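Long-range contact in jacalin-type lectin domain-containing protein (Musa acuminata, PDB 7KMU), which probably binds mannose-containing glycans, as a mannose-specific lectin of the jacalin-related family from banana: residues Glu17-Val29 with Glu41-Tyr55. Sequence-based numbering, arbitrary orientation.
With EDO (1,2-ethanediol), chain F.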
ATOM      1  N   GLU B  17     -12.349  -8.357  13.819  1.00 11.71           N
ATOM      2  CA  GLU B  17     -11.967  -8.556  12.418  1.00 11.42           C
ATOM      3  C   GLU B  17     -13.186  -8.740  11.521  1.00 13.93           C
ATOM      4  O   GLU B  17     -14.169  -9.386  11.906  1.00 13.32           O
ATOM      5  CB  GLU B  17     -11.055  -9.793  12.287  1.00 13.11           C
ATOM      6  CG  GLU B  17      -9.687  -9.603  12.919  1.00 23.31           C
ATOM      7  CD  GLU B  17      -8.766 -10.798  12.778  1.00 57.62           C
ATOM      8  OE1 GLU B  17      -8.204 -10.991  11.676  1.00 58.53           O
ATOM      9  OE2 GLU B  17      -8.604 -11.542  13.772  1.00 59.39           O
ATOM     10  N   TRP B  18     -13.114  -8.172  10.312  1.00 10.35           N
ATOM     11  CA  TRP B  18     -14.097  -8.370   9.259  1.00  9.98           C
ATOM     12  C   TRP B  18     -13.372  -8.569   7.938  1.00 11.05           C
ATOM     13  O   TRP B  18     -12.236  -8.119   7.757  1.00 10.23           O
ATOM     14  CB  TRP B  18     -15.119  -7.240   9.170  1.00  9.19           C
ATOM     15  CG  TRP B  18     -14.555  -5.872   8.940  1.00  9.22           C
ATOM     16  CD1 TRP B  18     -14.195  -4.973   9.895  1.00 11.66           C
ATOM     17  CD2 TRP B  18     -14.368  -5.213   7.676  1.00  8.54           C
ATOM     18  NE1 TRP B  18     -13.796  -3.794   9.312  1.00 10.88           N
ATOM     19  CE2 TRP B  18     -13.900  -3.911   7.951  1.00 10.84           C
ATOM     20  CE3 TRP B  18     -14.572  -5.590   6.342  1.00  9.47           C
ATOM     21  CZ2 TRP B  18     -13.596  -2.993   6.938  1.00  9.78           C
ATOM     22  CZ3 TRP B  18     -14.305  -4.670   5.335  1.00 10.03           C
ATOM     23  CH2 TRP B  18     -13.847  -3.377   5.639  1.00 10.28           C
ATOM     24  N   ASP B  19     -14.021  -9.271   7.023  1.00  9.66           N
ATOM     25  CA  ASP B  19     -13.423  -9.618   5.747  1.00  9.20           C
ATOM     26  C   ASP B  19     -14.513  -9.927   4.736  1.00 12.79           C
ATOM     27  O   ASP B  19     -15.256 -10.908   4.875  1.00 13.49           O
ATOM     28  CB  ASP B  19     -12.470 -10.815   5.929  1.00 10.27           C
ATOM     29  CG  ASP B  19     -11.591 -11.154   4.745  1.00 13.50           C
ATOM     30  OD1 ASP B  19     -11.817 -10.598   3.658  1.00 10.03           O
ATOM     31  OD2 ASP B  19     -10.691 -11.995   4.904  1.00 21.68           O
ATOM     32  N   MET B  20     -14.631  -9.063   3.731  1.00 10.62           N
ATOM     33  CA  MET B  20     -15.617  -9.163   2.658  1.00 11.16           C
ATOM     34  C   MET B  20     -15.210 -10.238   1.640  1.00 14.72           C
ATOM     35  O   MET B  20     -16.067 -10.783   0.930  1.00 14.02           O
ATOM     36  CB  MET B  20     -15.604  -7.785   1.957  1.00 14.19           C
ATOM     37  CG  MET B  20     -16.683  -7.533   1.004  1.00 16.83           C
ATOM     38  SD  MET B  20     -16.111  -6.191  -0.081  1.00 14.86           S
ATOM     39  CE  MET B  20     -16.112  -7.080  -1.608  1.00 13.38           C
ATOM     40  N   GLY B  21     -13.904 -10.487   1.540  1.00 12.05           N
ATOM     41  CA  GLY B  21     -13.330 -11.333   0.509  1.00 11.75           C
ATOM     42  C   GLY B  21     -13.220 -10.566  -0.806  1.00 13.82           C
ATOM     43  O   GLY B  21     -13.692  -9.429  -0.922  1.00 12.33           O
ATOM     44  N   PRO B  22     -12.598 -11.161  -1.841  1.00 11.87           N
ATOM     45  CA  PRO B  22     -12.515 -10.480  -3.137  1.00 11.75           C
ATOM     46  C   PRO B  22     -13.837 -10.638  -3.895  1.00 14.46           C
ATOM     47  O   PRO B  22     -14.512 -11.656  -3.749  1.00 14.69           O
ATOM     48  CB  PRO B  22     -11.382 -11.225  -3.846  1.00 14.39           C
ATOM     49  CG  PRO B  22     -11.421 -12.599  -3.280  1.00 18.19           C
ATOM     50  CD  PRO B  22     -11.979 -12.501  -1.878  1.00 14.34           C
ATOM     51  N   ALA B  23     -14.191  -9.668  -4.712  1.00 12.08           N
ATOM     52  CA  ALA B  23     -15.438  -9.784  -5.449  1.00 13.15           C
ATOM     53  C   ALA B  23     -15.178  -9.755  -6.924  1.00 16.28           C
ATOM     54  O   ALA B  23     -14.190  -9.165  -7.376  1.00 16.02           O
ATOM     55  CB  ALA B  23     -16.348  -8.639  -5.076  1.00 14.01           C
ATOM     56  N   TYR B  24     -16.107 -10.341  -7.706  1.00 14.12           N
ATOM     57  CA  TYR B  24     -16.022 -10.265  -9.156  1.00 14.63           C
ATOM     58  C   TYR B  24     -16.262  -8.807  -9.582  1.00 16.69           C
ATOM     59  O   TYR B  24     -15.573  -8.290 -10.470  1.00 16.64           O
ATOM     60  CB  TYR B  24     -17.075 -11.188  -9.793  1.00 16.64           C
ATOM     61  CG  TYR B  24     -16.932 -11.276 -11.295  1.00 22.22           C
ATOM     62  CD1 TYR B  24     -15.959 -12.085 -11.875  1.00 24.64           C
ATOM     63  CD2 TYR B  24     -17.758 -10.538 -12.138  1.00 24.50           C
ATOM     64  CE1 TYR B  24     -15.803 -12.151 -13.259  1.00 26.81           C
ATOM     65  CE2 TYR B  24     -17.611 -10.594 -13.525  1.00 26.04           C
ATOM     66  CZ  TYR B  24     -16.636 -11.411 -14.080  1.00 34.39           C
ATOM     67  OH  TYR B  24     -16.488 -11.499 -15.445  1.00 38.42           O
ATOM     68  N   ARG B  25     -17.237  -8.147  -8.915  1.00 12.62           N
ATOM     69  CA  ARG B  25     -17.590  -6.759  -9.187  0.50 12.30           C
ATOM     70  C   ARG B  25     -18.048  -6.061  -7.906  1.00 15.03           C
ATOM     71  O   ARG B  25     -18.840  -6.620  -7.142  1.00 12.98           O
ATOM     72  CB  ARG B  25     -18.713  -6.721 -10.233  0.50 12.78           C
ATOM     73  CG  ARG B  25     -18.936  -5.369 -10.918  0.50 21.56           C
ATOM     74  CD  ARG B  25     -20.019  -5.470 -11.981  0.50 26.89           C
ATOM     75  NE  ARG B  25     -21.327  -5.728 -11.379  0.50 30.99           N
ATOM     76  CZ  ARG B  25     -21.941  -6.907 -11.357  0.50 37.85           C
ATOM     77  NH1 ARG B  25     -23.105  -7.040 -10.742  0.50 15.58           N
ATOM     78  NH2 ARG B  25     -21.388  -7.964 -11.945  0.50 28.00           N
ATOM     79  N   ILE B  26     -17.567  -4.844  -7.683  1.00 12.21           N
ATOM     80  CA  ILE B  26     -18.005  -4.017  -6.572  1.00 10.94           C
ATOM     81  C   ILE B  26     -19.097  -3.134  -7.210  1.00 13.61           C
ATOM     82  O   ILE B  26     -18.818  -2.366  -8.144  1.00 12.98           O
ATOM     83  CB  ILE B  26     -16.867  -3.182  -5.943  1.00 13.70           C
ATOM     84  CG1 ILE B  26     -15.818  -4.112  -5.291  1.00 14.23           C
ATOM     85  CG2 ILE B  26     -17.452  -2.213  -4.907  1.00 13.82           C
ATOM     86  CD1 ILE B  26     -14.581  -3.420  -4.758  1.00 20.18           C
ATOM     87  N   ASP B  27     -20.331  -3.266  -6.726  1.00 10.80           N
ATOM     88  CA  ASP B  27     -21.482  -2.544  -7.270  1.00 10.42           C
ATOM     89  C   ASP B  27     -21.646  -1.152  -6.697  1.00 13.59           C
ATOM     90  O   ASP B  27     -21.940  -0.203  -7.435  1.00 12.67           O
ATOM     91  CB  ASP B  27     -22.762  -3.380  -7.107  1.00 11.59           C
ATOM     92  CG  ASP B  27     -22.616  -4.758  -7.729  1.00 16.23           C
ATOM     93  OD1 ASP B  27     -22.349  -4.834  -8.945  1.00 19.39           O
ATOM     94  OD2 ASP B  27     -22.720  -5.754  -6.990  1.00 16.23           O
ATOM     95  N   SER B  28     -21.472  -1.029  -5.378  1.00 10.52           N
ATOM     96  CA  SER B  28     -21.579   0.261  -4.721  1.00 10.13           C
ATOM     97  C   SER B  28     -20.884   0.243  -3.373  1.00 12.05           C
ATOM     98  O   SER B  28     -20.660  -0.822  -2.783  1.00 10.32           O
ATOM     99  CB  SER B  28     -23.044   0.669  -4.580  1.00 13.07           C
ATOM    100  OG  SER B  28     -23.778  -0.292  -3.842  1.00 15.64           O
ATOM    101  N   VAL B  29     -20.527   1.438  -2.884  1.00  9.56           N
ATOM    102  CA  VAL B  29     -19.904   1.607  -1.578  1.00  8.36           C
ATOM    103  C   VAL B  29     -20.605   2.775  -0.889  1.00 11.27           C
ATOM    104  O   VAL B  29     -20.806   3.815  -1.512  1.00 11.55           O
ATOM    105  CB  VAL B  29     -18.360   1.855  -1.667  1.00 10.72           C
ATOM    106  CG1 VAL B  29     -17.769   2.229  -0.298  1.00 10.33           C
ATOM    107  CG2 VAL B  29     -17.631   0.633  -2.224  1.00 10.44           C
ATOM    108  N   GLU B  41     -19.998   0.280   3.980  1.00  9.02           N
ATOM    109  CA  GLU B  41     -20.939  -0.733   3.525  1.00  9.18           C
ATOM    110  C   GLU B  41     -20.666  -0.977   2.051  1.00 11.64           C
ATOM    111  O   GLU B  41     -20.531  -0.023   1.283  1.00 11.73           O
ATOM    112  CB  GLU B  41     -22.375  -0.245   3.761  1.00 10.83           C
ATOM    113  CG  GLU B  41     -23.429  -1.262   3.380  1.00 15.22           C
ATOM    114  CD  GLU B  41     -24.830  -0.706   3.505  1.00 28.93           C
ATOM    115  OE1 GLU B  41     -25.381  -0.261   2.475  1.00 25.18           O
ATOM    116  OE2 GLU B  41     -25.367  -0.695   4.634  1.00 28.61           O
ATOM    117  N   ILE B  42     -20.527  -2.252   1.649  1.00  8.74           N
ATOM    118  CA  ILE B  42     -20.211  -2.580   0.262  1.00  7.89           C
ATOM    119  C   ILE B  42     -21.260  -3.510  -0.300  1.00  9.93           C
ATOM    120  O   ILE B  42     -21.624  -4.491   0.355  1.00 10.32           O
ATOM    121  CB  ILE B  42     -18.788  -3.221   0.101  1.00 10.47           C
ATOM    122  CG1 ILE B  42     -17.674  -2.418   0.817  1.00 11.42           C
ATOM    123  CG2 ILE B  42     -18.426  -3.429  -1.366  1.00 11.29           C
ATOM    124  CD1 ILE B  42     -17.284  -2.996   2.188  1.00 13.89           C
ATOM    125  N   THR B  43     -21.744  -3.198  -1.504  1.00  9.08           N
ATOM    126  CA  THR B  43     -22.626  -4.086  -2.252  1.00  8.35           C
ATOM    127  C   THR B  43     -21.746  -4.633  -3.374  1.00 11.49           C
ATOM    128  O   THR B  43     -21.128  -3.870  -4.131  1.00 10.78           O
ATOM    129  CB  THR B  43     -23.874  -3.371  -2.766  1.00 12.19           C
ATOM    130  OG1 THR B  43     -24.663  -2.985  -1.645  1.00 14.91           O
ATOM    131  CG2 THR B  43     -24.729  -4.275  -3.674  1.00 13.63           C
ATOM    132  N   PHE B  44     -21.647  -5.958  -3.458  1.00  9.41           N
ATOM    133  CA  PHE B  44     -20.776  -6.598  -4.414  1.00  9.25           C
ATOM    134  C   PHE B  44     -21.379  -7.871  -4.963  1.00 11.90           C
ATOM    135  O   PHE B  44     -22.254  -8.464  -4.329  1.00 11.83           O
ATOM    136  CB  PHE B  44     -19.414  -6.887  -3.756  1.00 10.53           C
ATOM    137  CG  PHE B  44     -19.505  -7.796  -2.559  1.00 10.74           C
ATOM    138  CD1 PHE B  44     -19.748  -7.281  -1.290  1.00 12.10           C
ATOM    139  CD2 PHE B  44     -19.331  -9.172  -2.693  1.00 13.85           C
ATOM    140  CE1 PHE B  44     -19.856  -8.126  -0.182  1.00 13.97           C
ATOM    141  CE2 PHE B  44     -19.441 -10.017  -1.587  1.00 16.01           C
ATOM    142  CZ  PHE B  44     -19.669  -9.486  -0.335  1.00 13.71           C
ATOM    143  N   THR B  45     -20.845  -8.320  -6.102  1.00  9.51           N
ATOM    144  CA  THR B  45     -21.315  -9.511  -6.801  1.00  9.68           C
ATOM    145  C   THR B  45     -20.200 -10.532  -6.951  1.00 12.92           C
ATOM    146  O   THR B  45     -19.070 -10.189  -7.311  1.00 12.90           O
ATOM    147  CB  THR B  45     -21.933  -9.114  -8.135  1.00 12.62           C
ATOM    148  OG1 THR B  45     -23.026  -8.225  -7.889  1.00 13.68           O
ATOM    149  CG2 THR B  45     -22.461 -10.333  -8.919  1.00 13.70           C
ATOM    150  N   ARG B  46     -20.534 -11.799  -6.680  1.00 10.47           N
ATOM    151  CA  ARG B  46     -19.600 -12.912  -6.720  1.00 10.94           C
ATOM    152  C   ARG B  46     -20.444 -14.190  -6.883  1.00 12.02           C
ATOM    153  O   ARG B  46     -21.430 -14.348  -6.174  1.00 11.33           O
ATOM    154  CB  ARG B  46     -18.855 -12.903  -5.351  1.00 15.52           C
ATOM    155  CG  ARG B  46     -17.831 -13.975  -5.091  1.00 25.83           C
ATOM    156  CD  ARG B  46     -16.975 -13.624  -3.879  1.00 22.50           C
ATOM    157  NE  ARG B  46     -17.672 -13.633  -2.584  1.00 20.12           N
ATOM    158  CZ  ARG B  46     -17.321 -12.867  -1.550  1.00 21.46           C
ATOM    159  NH1 ARG B  46     -16.335 -11.989  -1.668  1.00 15.79           N
ATOM    160  NH2 ARG B  46     -17.980 -12.948  -0.404  1.00 23.06           N
ATOM    161  N   TYR B  47     -20.083 -15.073  -7.837  1.00 10.81           N
ATOM    162  CA  TYR B  47     -20.754 -16.380  -8.021  1.00  9.84           C
ATOM    163  C   TYR B  47     -22.280 -16.276  -8.239  1.00 14.20           C
ATOM    164  O   TYR B  47     -23.048 -17.120  -7.747  1.00 14.02           O
ATOM    165  CB  TYR B  47     -20.405 -17.329  -6.854  1.00 10.50           C
ATOM    166  CG  TYR B  47     -18.920 -17.425  -6.570  1.00 10.86           C
ATOM    167  CD1 TYR B  47     -17.999 -17.591  -7.601  1.00 13.17           C
ATOM    168  CD2 TYR B  47     -18.440 -17.410  -5.267  1.00 11.54           C
ATOM    169  CE1 TYR B  47     -16.632 -17.675  -7.345  1.00 13.81           C
ATOM    170  CE2 TYR B  47     -17.073 -17.522  -4.996  1.00 12.95           C
ATOM    171  CZ  TYR B  47     -16.176 -17.663  -6.040  1.00 15.22           C
ATOM    172  OH  TYR B  47     -14.827 -17.760  -5.773  1.00 14.53           O
ATOM    173  N   GLY B  48     -22.680 -15.259  -9.002  1.00 12.31           N
ATOM    174  CA  GLY B  48     -24.079 -15.031  -9.357  1.00 12.15           C
ATOM    175  C   GLY B  48     -24.944 -14.463  -8.254  1.00 14.08           C
ATOM    176  O   GLY B  48     -26.173 -14.431  -8.394  1.00 13.07           O
ATOM    177  N   LEU B  49     -24.319 -13.999  -7.160  1.00 10.38           N
ATOM    178  CA  LEU B  49     -25.002 -13.462  -5.992  1.00  9.90           C
ATOM    179  C   LEU B  49     -24.531 -12.068  -5.665  1.00 12.94           C
ATOM    180  O   LEU B  49     -23.318 -11.833  -5.579  1.00 13.07           O
ATOM    181  CB  LEU B  49     -24.756 -14.374  -4.777  1.00 10.53           C
ATOM    182  CG  LEU B  49     -25.517 -15.706  -4.815  1.00 15.99           C
ATOM    183  CD1 LEU B  49     -24.750 -16.797  -4.096  1.00 18.48           C
ATOM    184  CD2 LEU B  49     -26.894 -15.552  -4.216  1.00 18.45           C
ATOM    185  N   THR B  50     -25.477 -11.143  -5.480  1.00  9.73           N
ATOM    186  CA  THR B  50     -25.183  -9.767  -5.078  1.00  9.66           C
ATOM    187  C   THR B  50     -25.583  -9.630  -3.616  1.00 14.57           C
ATOM    188  O   THR B  50     -26.706  -9.995  -3.231  1.00 13.31           O
ATOM    189  CB  THR B  50     -25.925  -8.761  -5.966  1.00 11.21           C
ATOM    190  OG1 THR B  50     -25.567  -8.972  -7.330  1.00 13.38           O
ATOM    191  CG2 THR B  50     -25.629  -7.311  -5.583  1.00 11.96           C
ATOM    192  N   GLU B  51     -24.664  -9.140  -2.783  1.00 12.39           N
ATOM    193  CA  GLU B  51     -24.985  -8.966  -1.375  1.00 13.28           C
ATOM    194  C   GLU B  51     -24.424  -7.668  -0.842  1.00 15.35           C
ATOM    195  O   GLU B  51     -23.551  -7.083  -1.473  1.00 12.34           O
ATOM    196  CB  GLU B  51     -24.553 -10.167  -0.537  1.00 15.62           C
ATOM    197  CG  GLU B  51     -23.063 -10.420  -0.454  1.00 26.88           C
ATOM    198  CD  GLU B  51     -22.715 -11.733   0.217  1.00 48.93           C
ATOM    199  OE1 GLU B  51     -23.012 -11.886   1.424  1.00 48.54           O
ATOM    200  OE2 GLU B  51     -22.149 -12.615  -0.468  1.00 30.79           O
ATOM    201  N   THR B  52     -24.950  -7.231   0.303  1.00 14.15           N
ATOM    202  CA  THR B  52     -24.557  -6.004   0.981  1.00 13.48           C
ATOM    203  C   THR B  52     -24.024  -6.357   2.344  1.00 17.28           C
ATOM    204  O   THR B  52     -24.661  -7.097   3.104  1.00 18.19           O
ATOM    205  CB  THR B  52     -25.746  -5.024   1.061  1.00 19.84           C
ATOM    206  OG1 THR B  52     -26.240  -4.765  -0.249  1.00 19.58           O
ATOM    207  CG2 THR B  52     -25.373  -3.706   1.706  1.00 19.15           C
ATOM    208  N   GLN B  53     -22.826  -5.852   2.654  1.00 11.70           N
ATOM    209  CA  GLN B  53     -22.239  -6.076   3.957  1.00 11.29           C
ATOM    210  C   GLN B  53     -21.881  -4.738   4.569  1.00 13.23           C
ATOM    211  O   GLN B  53     -21.229  -3.924   3.905  1.00 11.67           O
ATOM    212  CB  GLN B  53     -20.998  -6.966   3.869  1.00 12.70           C
ATOM    213  CG  GLN B  53     -21.278  -8.415   3.467  1.00 18.28           C
ATOM    214  CD  GLN B  53     -21.906  -9.259   4.565  1.00 42.09           C
ATOM    215  OE1 GLN B  53     -21.962  -8.885   5.748  1.00 36.24           O
ATOM    216  NE2 GLN B  53     -22.388 -10.436   4.194  1.00 36.11           N
ATOM    217  N   HIS B  54     -22.278  -4.526   5.832  1.00 11.80           N
ATOM    218  CA  HIS B  54     -22.027  -3.303   6.597  1.00 11.14           C
ATOM    219  C   HIS B  54     -21.038  -3.604   7.706  1.00 13.67           C
ATOM    220  O   HIS B  54     -21.198  -4.582   8.445  1.00 12.24           O
ATOM    221  CB  HIS B  54     -23.351  -2.791   7.205  1.00 11.57           C
ATOM    222  CG  HIS B  54     -23.247  -1.480   7.925  1.00 14.49           C
ATOM    223  ND1 HIS B  54     -22.760  -1.393   9.220  1.00 16.93           N
ATOM    224  CD2 HIS B  54     -23.622  -0.249   7.514  1.00 16.04           C
ATOM    225  CE1 HIS B  54     -22.836  -0.111   9.545  1.00 15.87           C
ATOM    226  NE2 HIS B  54     -23.341   0.613   8.546  1.00 16.30           N
ATOM    227  N   TYR B  55     -20.016  -2.745   7.836  1.00 10.61           N
ATOM    228  CA  TYR B  55     -18.983  -2.847   8.854  1.00 10.45           C
ATOM    229  C   TYR B  55     -18.898  -1.527   9.602  1.00 11.88           C
ATOM    230  O   TYR B  55     -18.998  -0.470   8.979  1.00 10.29           O
ATOM    231  CB  TYR B  55     -17.636  -3.206   8.202  1.00 11.66           C
ATOM    232  CG  TYR B  55     -17.740  -4.426   7.308  1.00 12.40           C
ATOM    233  CD1 TYR B  55     -17.879  -5.698   7.849  1.00 14.24           C
ATOM    234  CD2 TYR B  55     -17.767  -4.301   5.921  1.00 13.42           C
ATOM    235  CE1 TYR B  55     -18.010  -6.825   7.034  1.00 15.00           C
ATOM    236  CE2 TYR B  55     -17.891  -5.421   5.093  1.00 14.58           C
ATOM    237  CZ  TYR B  55     -18.010  -6.680   5.659  1.00 16.90           C
ATOM    238  OH  TYR B  55     -18.109  -7.798   4.859  1.00 20.17           O
TER
HETATM  239  C1  EDO F 202     -23.399   0.023  -0.599  1.00 22.24           C
HETATM  240  O1  EDO F 202     -24.225  -0.930   0.005  1.00 25.25           O
HETATM  241  C2  EDO F 202     -24.257   1.262  -0.919  1.00 26.26           C
HETATM  242  O2  EDO F 202     -25.208   0.970  -1.938  1.00 29.76           O
HETATM  243  O   HOH W   1     -18.485 -10.272   6.030  1.00 26.31           O
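Trp-18 and Tyr-55 join two sheets of the jacalin-type beta-prism in an offset stack, the six-membered ring of Trp-18 and the Tyr-55 ring centred 4.0 Å apart with planes 14° from parallel. Broad, flat and largely apolar, both suit this seam between strand 16-19 and strand 49-56; Tyr-55 CB also sits over the five-membered ring of Trp-18, a CH-pi contact. Tyr-55 OH passes beside Met-20 CA and bonds a water at 2.8 Å.

Met-20 reaches the Phe-44 ring with its flexible thioether. Bent at chi3 (117°), its chain lays CE over one ring face, 3.8 Å from the centroid, while SD meets Ile-42 CG2. Phe-44 also lies against one face of the Arg-46 guanidinium, whose edge collects backbone carbonyls: NH1 and NH2 both grip Met-20 O, and NH1 donates to Pro-22 O at 2.8 Å. A long, planar donor can thus hold the connection leading into strand 25-33. Asp-19 OD1 accepts from Gly-21 N in an Asx turn and also bonds Tyr-138 OH, while OD2 pairs with Lys-6.

Strands 25-33 and 37-46 pair antiparallel with two classic bulges. At one, Asp-27 N and Ser-28 N share Thr-43 O, approaching from one face of its plane. Beta-branched Thr-43 and Thr-45 suit extended strand and put hydroxyls on the face of Ser-28; those of Ser-28 and Thr-43 hydrogen-bond a 1,2-ethanediol, probably from the crystallisation liquor.

The second bulge sets Tyr-24 and Arg-25 opposite Thr-45. In the conformer described, Arg-25 NE pairs with Asp-27 OD1 through a weakly angled bond; OD2 accepts the Thr-45 OG1 proton on its syn lone pair at 2.6 Å.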